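Long-range contact in 3-oxo-tetronate kinase (Haemophilus influenzae, PDB 1YZY), which catalyses the ATP-dependent phosphorylation of 3-oxo-tetronate to 3-oxo-tetronate 4-phosphate: residues A[160-173]-A[190-203]. Sequence-based numbering, arbitrary orientation.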
ATOM      1  N   ALA A 160      21.757 -14.118  -0.912  1.00 14.40           N
ATOM      2  CA  ALA A 160      22.148 -13.578  -2.207  1.00 15.05           C
ATOM      3  C   ALA A 160      23.266 -14.361  -2.888  1.00 21.33           C
ATOM      4  O   ALA A 160      23.983 -15.128  -2.247  1.00 21.39           O
ATOM      5  CB  ALA A 160      22.540 -12.117  -2.062  1.00 20.97           C
ATOM      6  N   LYS A 161      23.371 -14.202  -4.206  1.00 21.21           N
ATOM      7  CA  LYS A 161      24.405 -14.868  -4.990  1.00 30.65           C
ATOM      8  C   LYS A 161      25.709 -14.058  -4.953  1.00 30.47           C
ATOM      9  O   LYS A 161      26.782 -14.587  -5.249  1.00 32.48           O
ATOM     10  CB  LYS A 161      23.958 -15.033  -6.449  1.00 33.56           C
ATOM     11  CG  LYS A 161      23.605 -16.457  -6.864  1.00 42.87           C
ATOM     12  CD  LYS A 161      22.243 -16.891  -6.353  1.00 49.13           C
ATOM     13  CE  LYS A 161      21.973 -18.361  -6.667  1.00 57.17           C
ATOM     14  NZ  LYS A 161      22.792 -19.293  -5.827  1.00 57.35           N
ATOM     15  N   GLY A 162      25.596 -12.766  -4.641  1.00 26.91           N
ATOM     16  CA  GLY A 162      26.756 -11.891  -4.574  1.00 25.66           C
ATOM     17  C   GLY A 162      27.105 -11.453  -3.160  1.00 22.74           C
ATOM     18  O   GLY A 162      26.584 -12.009  -2.181  1.00 23.95           O
ATOM     19  N   LYS A 163      28.003 -10.469  -3.057  1.00 20.04           N
ATOM     20  CA  LYS A 163      28.448  -9.936  -1.761  1.00 25.39           C
ATOM     21  C   LYS A 163      27.959  -8.514  -1.473  1.00 18.80           C
ATOM     22  O   LYS A 163      27.973  -7.649  -2.353  1.00 17.26           O
ATOM     23  CB  LYS A 163      29.974 -10.016  -1.646  1.00 31.02           C
ATOM     24  CG  LYS A 163      30.494 -11.450  -1.610  1.00 35.09           C
ATOM     25  CD  LYS A 163      29.929 -12.197  -0.414  1.00 32.86           C
ATOM     26  CE  LYS A 163      30.352 -13.648  -0.420  1.00 40.16           C
ATOM     27  NZ  LYS A 163      29.755 -14.359   0.739  1.00 42.55           N
ATOM     28  N   THR A 164      27.576  -8.283  -0.223  1.00 17.78           N
ATOM     29  CA  THR A 164      27.035  -7.003   0.225  1.00 18.14           C
ATOM     30  C   THR A 164      28.028  -6.082   0.959  1.00 19.08           C
ATOM     31  O   THR A 164      28.674  -6.493   1.930  1.00 22.97           O
ATOM     32  CB  THR A 164      25.807  -7.247   1.137  1.00 22.06           C
ATOM     33  OG1 THR A 164      24.996  -8.288   0.575  1.00 26.38           O
ATOM     34  CG2 THR A 164      24.970  -5.987   1.269  1.00 20.60           C
ATOM     35  N   GLY A 165      28.123  -4.834   0.494  1.00 16.90           N
ATOM     36  CA  GLY A 165      29.012  -3.853   1.103  1.00 19.49           C
ATOM     37  C   GLY A 165      28.291  -2.836   1.969  1.00 18.98           C
ATOM     38  O   GLY A 165      27.111  -3.006   2.272  1.00 16.89           O
ATOM     39  N   LEU A 166      29.007  -1.799   2.402  1.00 20.83           N
ATOM     40  CA  LEU A 166      28.420  -0.740   3.238  1.00 20.56           C
ATOM     41  C   LEU A 166      29.067   0.624   2.947  1.00 21.55           C
ATOM     42  O   LEU A 166      30.268   0.786   2.701  1.00 19.73           O
ATOM     43  CB  LEU A 166      28.602  -1.054   4.725  1.00 13.68           C
ATOM     44  CG  LEU A 166      28.179   0.052   5.698  1.00 19.77           C
ATOM     45  CD1 LEU A 166      26.673   0.134   5.764  1.00 16.20           C
ATOM     46  CD2 LEU A 166      28.735  -0.204   7.081  1.00 12.24           C
ATOM     47  N   VAL A 167      28.180   1.616   2.941  1.00 16.09           N
ATOM     48  CA  VAL A 167      28.415   3.049   2.800  1.00 14.63           C
ATOM     49  C   VAL A 167      28.144   3.605   4.172  1.00 18.08           C
ATOM     50  O   VAL A 167      26.979   3.916   4.417  1.00 14.08           O
ATOM     51  CB  VAL A 167      27.566   3.782   1.735  1.00 12.81           C
ATOM     52  CG1 VAL A 167      28.009   5.260   1.632  1.00 10.71           C
ATOM     53  CG2 VAL A 167      27.699   3.083   0.365  1.00 12.39           C
ATOM     54  N   ALA A 168      29.124   3.708   5.070  1.00 14.09           N
ATOM     55  CA  ALA A 168      28.836   4.182   6.405  1.00 14.83           C
ATOM     56  C   ALA A 168      28.357   5.619   6.565  1.00 15.05           C
ATOM     57  O   ALA A 168      28.543   6.461   5.684  1.00 16.97           O
ATOM     58  CB  ALA A 168      30.081   3.938   7.245  1.00 13.58           C
ATOM     59  N   TYR A 169      27.712   5.861   7.701  1.00 14.73           N
ATOM     60  CA  TYR A 169      27.179   7.162   8.082  1.00 13.06           C
ATOM     61  C   TYR A 169      28.174   8.286   7.801  1.00 11.39           C
ATOM     62  O   TYR A 169      27.851   9.271   7.128  1.00 13.09           O
ATOM     63  CB  TYR A 169      26.838   7.128   9.579  1.00 12.16           C
ATOM     64  CG  TYR A 169      26.558   8.476  10.211  1.00 19.37           C
ATOM     65  CD1 TYR A 169      25.318   9.104  10.050  1.00 15.76           C
ATOM     66  CD2 TYR A 169      27.535   9.127  10.972  1.00 22.40           C
ATOM     67  CE1 TYR A 169      25.058  10.345  10.632  1.00 19.07           C
ATOM     68  CE2 TYR A 169      27.284  10.367  11.557  1.00 20.44           C
ATOM     69  CZ  TYR A 169      26.043  10.968  11.384  1.00 21.78           C
ATOM     70  OH  TYR A 169      25.784  12.180  11.977  1.00 27.29           O
ATOM     71  N   ALA A 170      29.381   8.125   8.341  1.00 15.64           N
ATOM     72  CA  ALA A 170      30.452   9.100   8.190  1.00 20.78           C
ATOM     73  C   ALA A 170      30.641   9.563   6.751  1.00 23.05           C
ATOM     74  O   ALA A 170      31.048  10.703   6.512  1.00 26.40           O
ATOM     75  CB  ALA A 170      31.744   8.531   8.739  1.00 19.03           C
ATOM     76  N   ASP A 171      30.387   8.668   5.801  1.00 20.77           N
ATOM     77  CA  ASP A 171      30.516   8.996   4.384  1.00 21.71           C
ATOM     78  C   ASP A 171      29.247   9.565   3.774  1.00 21.95           C
ATOM     79  O   ASP A 171      29.307  10.323   2.811  1.00 22.49           O
ATOM     80  CB  ASP A 171      30.928   7.768   3.580  1.00 23.96           C
ATOM     81  CG  ASP A 171      32.348   7.345   3.856  1.00 24.93           C
ATOM     82  OD1 ASP A 171      33.268   8.021   3.355  1.00 21.90           O
ATOM     83  OD2 ASP A 171      32.545   6.333   4.561  1.00 19.01           O
ATOM     84  N   VAL A 172      28.092   9.136   4.268  1.00 22.18           N
ATOM     85  CA  VAL A 172      26.841   9.642   3.717  1.00 18.24           C
ATOM     86  C   VAL A 172      26.717  11.132   4.054  1.00 19.63           C
ATOM     87  O   VAL A 172      26.331  11.941   3.204  1.00 15.41           O
ATOM     88  CB  VAL A 172      25.587   8.862   4.251  1.00 19.28           C
ATOM     89  CG1 VAL A 172      24.351   9.263   3.465  1.00  8.01           C
ATOM     90  CG2 VAL A 172      25.793   7.370   4.135  1.00 11.67           C
ATOM     91  N   ILE A 173      27.065  11.497   5.285  1.00 18.00           N
ATOM     92  CA  ILE A 173      26.962  12.892   5.693  1.00 20.50           C
ATOM     93  C   ILE A 173      27.849  13.848   4.895  1.00 20.96           C
ATOM     94  O   ILE A 173      27.747  15.062   5.053  1.00 22.93           O
ATOM     95  CB  ILE A 173      27.192  13.076   7.196  1.00 20.84           C
ATOM     96  CG1 ILE A 173      28.605  12.642   7.585  1.00 27.22           C
ATOM     97  CG2 ILE A 173      26.141  12.309   7.967  1.00 27.53           C
ATOM     98  CD1 ILE A 173      28.897  12.807   9.054  1.00 28.21           C
ATOM     99  N   GLY A 190      34.309  -5.781  -5.666  1.00 18.77           N
ATOM    100  CA  GLY A 190      33.502  -6.937  -6.029  1.00 18.18           C
ATOM    101  C   GLY A 190      32.145  -7.075  -5.358  1.00 20.40           C
ATOM    102  O   GLY A 190      31.597  -8.177  -5.268  1.00 18.53           O
ATOM    103  N   TYR A 191      31.622  -5.972  -4.838  1.00 24.10           N
ATOM    104  CA  TYR A 191      30.322  -5.987  -4.184  1.00 19.07           C
ATOM    105  C   TYR A 191      29.226  -5.796  -5.222  1.00 21.47           C
ATOM    106  O   TYR A 191      29.369  -4.984  -6.139  1.00 19.21           O
ATOM    107  CB  TYR A 191      30.243  -4.890  -3.126  1.00 23.01           C
ATOM    108  CG  TYR A 191      31.084  -5.147  -1.899  1.00 18.66           C
ATOM    109  CD1 TYR A 191      30.734  -6.148  -0.994  1.00 16.41           C
ATOM    110  CD2 TYR A 191      32.219  -4.385  -1.634  1.00 19.33           C
ATOM    111  CE1 TYR A 191      31.492  -6.385   0.144  1.00 16.06           C
ATOM    112  CE2 TYR A 191      32.986  -4.610  -0.494  1.00 14.69           C
ATOM    113  CZ  TYR A 191      32.619  -5.610   0.385  1.00 26.92           C
ATOM    114  OH  TYR A 191      33.386  -5.861   1.496  1.00 29.50           O
ATOM    115  N   ARG A 192      28.146  -6.561  -5.077  1.00 18.78           N
ATOM    116  CA  ARG A 192      27.010  -6.504  -5.997  1.00 17.27           C
ATOM    117  C   ARG A 192      25.889  -5.619  -5.428  1.00 16.94           C
ATOM    118  O   ARG A 192      25.032  -5.120  -6.173  1.00 19.15           O
ATOM    119  CB  ARG A 192      26.501  -7.926  -6.277  1.00 17.51           C
ATOM    120  CG  ARG A 192      25.521  -8.056  -7.438  1.00 21.66           C
ATOM    121  CD  ARG A 192      25.152  -9.520  -7.675  1.00 27.39           C
ATOM    122  NE  ARG A 192      24.161  -9.729  -8.737  1.00 26.68           N
ATOM    123  CZ  ARG A 192      24.379  -9.529 -10.033  1.00 30.94           C
ATOM    124  NH1 ARG A 192      23.411  -9.766 -10.904  1.00 32.45           N
ATOM    125  NH2 ARG A 192      25.543  -9.062 -10.464  1.00 26.18           N
ATOM    126  N   TYR A 193      25.878  -5.461  -4.104  1.00 14.29           N
ATOM    127  CA  TYR A 193      24.887  -4.628  -3.414  1.00 17.88           C
ATOM    128  C   TYR A 193      25.583  -3.813  -2.331  1.00 22.48           C
ATOM    129  O   TYR A 193      26.633  -4.212  -1.809  1.00 19.99           O
ATOM    130  CB  TYR A 193      23.792  -5.468  -2.740  1.00 17.20           C
ATOM    131  CG  TYR A 193      23.656  -6.872  -3.270  1.00 22.57           C
ATOM    132  CD1 TYR A 193      24.250  -7.944  -2.601  1.00  9.93           C
ATOM    133  CD2 TYR A 193      22.962  -7.128  -4.461  1.00 19.21           C
ATOM    134  CE1 TYR A 193      24.165  -9.233  -3.101  1.00 15.63           C
ATOM    135  CE2 TYR A 193      22.869  -8.414  -4.971  1.00 18.57           C
ATOM    136  CZ  TYR A 193      23.473  -9.459  -4.287  1.00 21.81           C
ATOM    137  OH  TYR A 193      23.397 -10.727  -4.794  1.00 19.78           O
ATOM    138  N   ALA A 194      24.940  -2.719  -1.934  1.00 21.47           N
ATOM    139  CA  ALA A 194      25.481  -1.840  -0.915  1.00 18.13           C
ATOM    140  C   ALA A 194      24.438  -1.324   0.048  1.00 16.05           C
ATOM    141  O   ALA A 194      23.500  -0.645  -0.360  1.00 10.14           O
ATOM    142  CB  ALA A 194      26.177  -0.660  -1.573  1.00 18.55           C
ATOM    143  N   VAL A 195      24.598  -1.673   1.322  1.00 14.66           N
ATOM    144  CA  VAL A 195      23.725  -1.192   2.387  1.00 19.30           C
ATOM    145  C   VAL A 195      24.199   0.251   2.637  1.00 21.10           C
ATOM    146  O   VAL A 195      25.381   0.564   2.463  1.00 16.20           O
ATOM    147  CB  VAL A 195      23.903  -2.030   3.691  1.00 24.40           C
ATOM    148  CG1 VAL A 195      23.110  -1.429   4.852  1.00 12.13           C
ATOM    149  CG2 VAL A 195      23.464  -3.459   3.453  1.00 26.87           C
ATOM    150  N   VAL A 196      23.272   1.144   2.958  1.00 20.00           N
ATOM    151  CA  VAL A 196      23.625   2.531   3.213  1.00 15.97           C
ATOM    152  C   VAL A 196      22.973   2.964   4.525  1.00 16.03           C
ATOM    153  O   VAL A 196      21.777   2.750   4.748  1.00 16.93           O
ATOM    154  CB  VAL A 196      23.184   3.465   2.058  1.00 15.84           C
ATOM    155  CG1 VAL A 196      23.684   4.887   2.299  1.00 12.58           C
ATOM    156  CG2 VAL A 196      23.714   2.965   0.724  1.00 16.48           C
ATOM    157  N   ASP A 197      23.793   3.506   5.417  1.00 15.38           N
ATOM    158  CA  ASP A 197      23.340   3.972   6.714  1.00 17.58           C
ATOM    159  C   ASP A 197      22.364   5.146   6.630  1.00 15.66           C
ATOM    160  O   ASP A 197      22.298   5.855   5.619  1.00 13.56           O
ATOM    161  CB  ASP A 197      24.546   4.393   7.558  1.00 16.90           C
ATOM    162  CG  ASP A 197      25.228   3.226   8.241  1.00 11.53           C
ATOM    163  OD1 ASP A 197      24.813   2.068   8.040  1.00 19.93           O
ATOM    164  OD2 ASP A 197      26.182   3.480   9.003  1.00 20.73           O
ATOM    165  N   ALA A 198      21.646   5.375   7.724  1.00 17.00           N
ATOM    166  CA  ALA A 198      20.698   6.478   7.818  1.00 15.88           C
ATOM    167  C   ALA A 198      20.099   6.501   9.207  1.00 19.32           C
ATOM    168  O   ALA A 198      19.231   5.693   9.527  1.00 23.59           O
ATOM    169  CB  ALA A 198      19.596   6.345   6.772  1.00 10.19           C
ATOM    170  N   VAL A 199      20.632   7.357  10.068  1.00 21.52           N
ATOM    171  CA  VAL A 199      20.109   7.492  11.427  1.00 18.00           C
ATOM    172  C   VAL A 199      19.240   8.746  11.492  1.00 20.66           C
ATOM    173  O   VAL A 199      18.559   8.999  12.490  1.00 21.56           O
ATOM    174  CB  VAL A 199      21.240   7.592  12.471  1.00 20.76           C
ATOM    175  CG1 VAL A 199      21.893   6.242  12.658  1.00 16.59           C
ATOM    176  CG2 VAL A 199      22.270   8.635  12.042  1.00 20.16           C
ATOM    177  N   ASP A 200      19.244   9.487  10.387  1.00 19.80           N
ATOM    178  CA  ASP A 200      18.503  10.723  10.227  1.00 14.42           C
ATOM    179  C   ASP A 200      17.976  10.767   8.787  1.00 18.62           C
ATOM    180  O   ASP A 200      18.629  10.283   7.868  1.00 20.41           O
ATOM    181  CB  ASP A 200      19.444  11.898  10.484  1.00 21.85           C
ATOM    182  CG  ASP A 200      18.773  13.222  10.305  1.00 20.42           C
ATOM    183  OD1 ASP A 200      18.952  13.834   9.234  1.00 33.86           O
ATOM    184  OD2 ASP A 200      18.056  13.645  11.235  1.00 35.28           O
ATOM    185  N   ASN A 201      16.803  11.366   8.594  1.00 12.85           N
ATOM    186  CA  ASN A 201      16.183  11.444   7.269  1.00 18.04           C
ATOM    187  C   ASN A 201      16.966  12.120   6.161  1.00 16.71           C
ATOM    188  O   ASN A 201      16.746  11.820   4.984  1.00 17.32           O
ATOM    189  CB  ASN A 201      14.794  12.085   7.385  1.00 20.67           C
ATOM    190  CG  ASN A 201      13.624  11.118   7.528  1.00 25.58           C
ATOM    191  OD1 ASN A 201      13.582  10.320   8.457  1.00 18.74           O
ATOM    192  ND2 ASN A 201      12.678  11.179   6.598  1.00 22.63           N
ATOM    193  N   SER A 202      17.838  13.061   6.502  1.00 13.89           N
ATOM    194  CA  SER A 202      18.615  13.723   5.459  1.00 14.04           C
ATOM    195  C   SER A 202      19.532  12.739   4.735  1.00 16.08           C
ATOM    196  O   SER A 202      19.940  12.992   3.595  1.00 17.30           O
ATOM    197  CB  SER A 202      19.416  14.906   6.010  1.00 19.71           C
ATOM    198  OG  SER A 202      20.441  14.500   6.903  1.00 20.85           O
ATOM    199  N   GLN A 203      19.851  11.619   5.386  1.00 15.68           N
ATOM    200  CA  GLN A 203      20.699  10.600   4.769  1.00 17.13           C
ATOM    201  C   GLN A 203      19.998   9.937   3.574  1.00 17.65           C
ATOM    202  O   GLN A 203      20.661   9.438   2.665  1.00 14.30           O
ATOM    203  CB  GLN A 203      21.107   9.527   5.782  1.00 15.23           C
ATOM    204  CG  GLN A 203      22.378   9.822   6.558  1.00 13.84           C
ATOM    205  CD  GLN A 203      22.116  10.526   7.871  1.00 18.24           C
ATOM    206  OE1 GLN A 203      22.258  11.743   7.975  1.00 19.52           O
ATOM    207  NE2 GLN A 203      21.780   9.757   8.899  1.00 10.70           N
TER
HETATM  208  O   HOH W   1      29.309  -9.922  -5.494  1.00 25.17           O
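Strands 164-167 and 193-196 pair in parallel, from Thr164 beside Tyr193 to Val167 beside Val196, in a three-stranded sheet of the sugar-binding N-terminal domain; strand 193-196 is central and 164-167 lies at an edge. The intervening chain is mostly helix, making a beta-alpha-beta crossover. The register follows from alternating backbone bonds: Gly165 N to Tyr193 O (2.8 Å), Val195 N to Gly165 O (3.0 Å) and Val167 N to Val195 O (3.0 Å). On one face Thr164 CG2 meets Val195 CG2 at 3.7 Å beneath helix 152-159; on the other, Val167 CG2 packs alongside Val196 CG2 at 4.0 Å. Gly165 CA sits over the Tyr191 ring, 3.7 Å from its centroid and 18° off the normal, a CH-pi contact. Ahead of strand 164-167, Gly162 N donates to Tyr193 OH (3.0 Å), which also bonds Asp98. With CG turned away from its carbonyl carbon (chi1 -82°), Asp197 reaches helix 169-172, where OD2 accepts from Tyr169 N at 3.1 Å, on the anti side and 34° out of the carboxylate plane. Asn124 N bonds OD2 and Gly125 N bonds OD1. Three backbone N-H groups thus hold this buried carboxylate, and would probably stabilise its charged form.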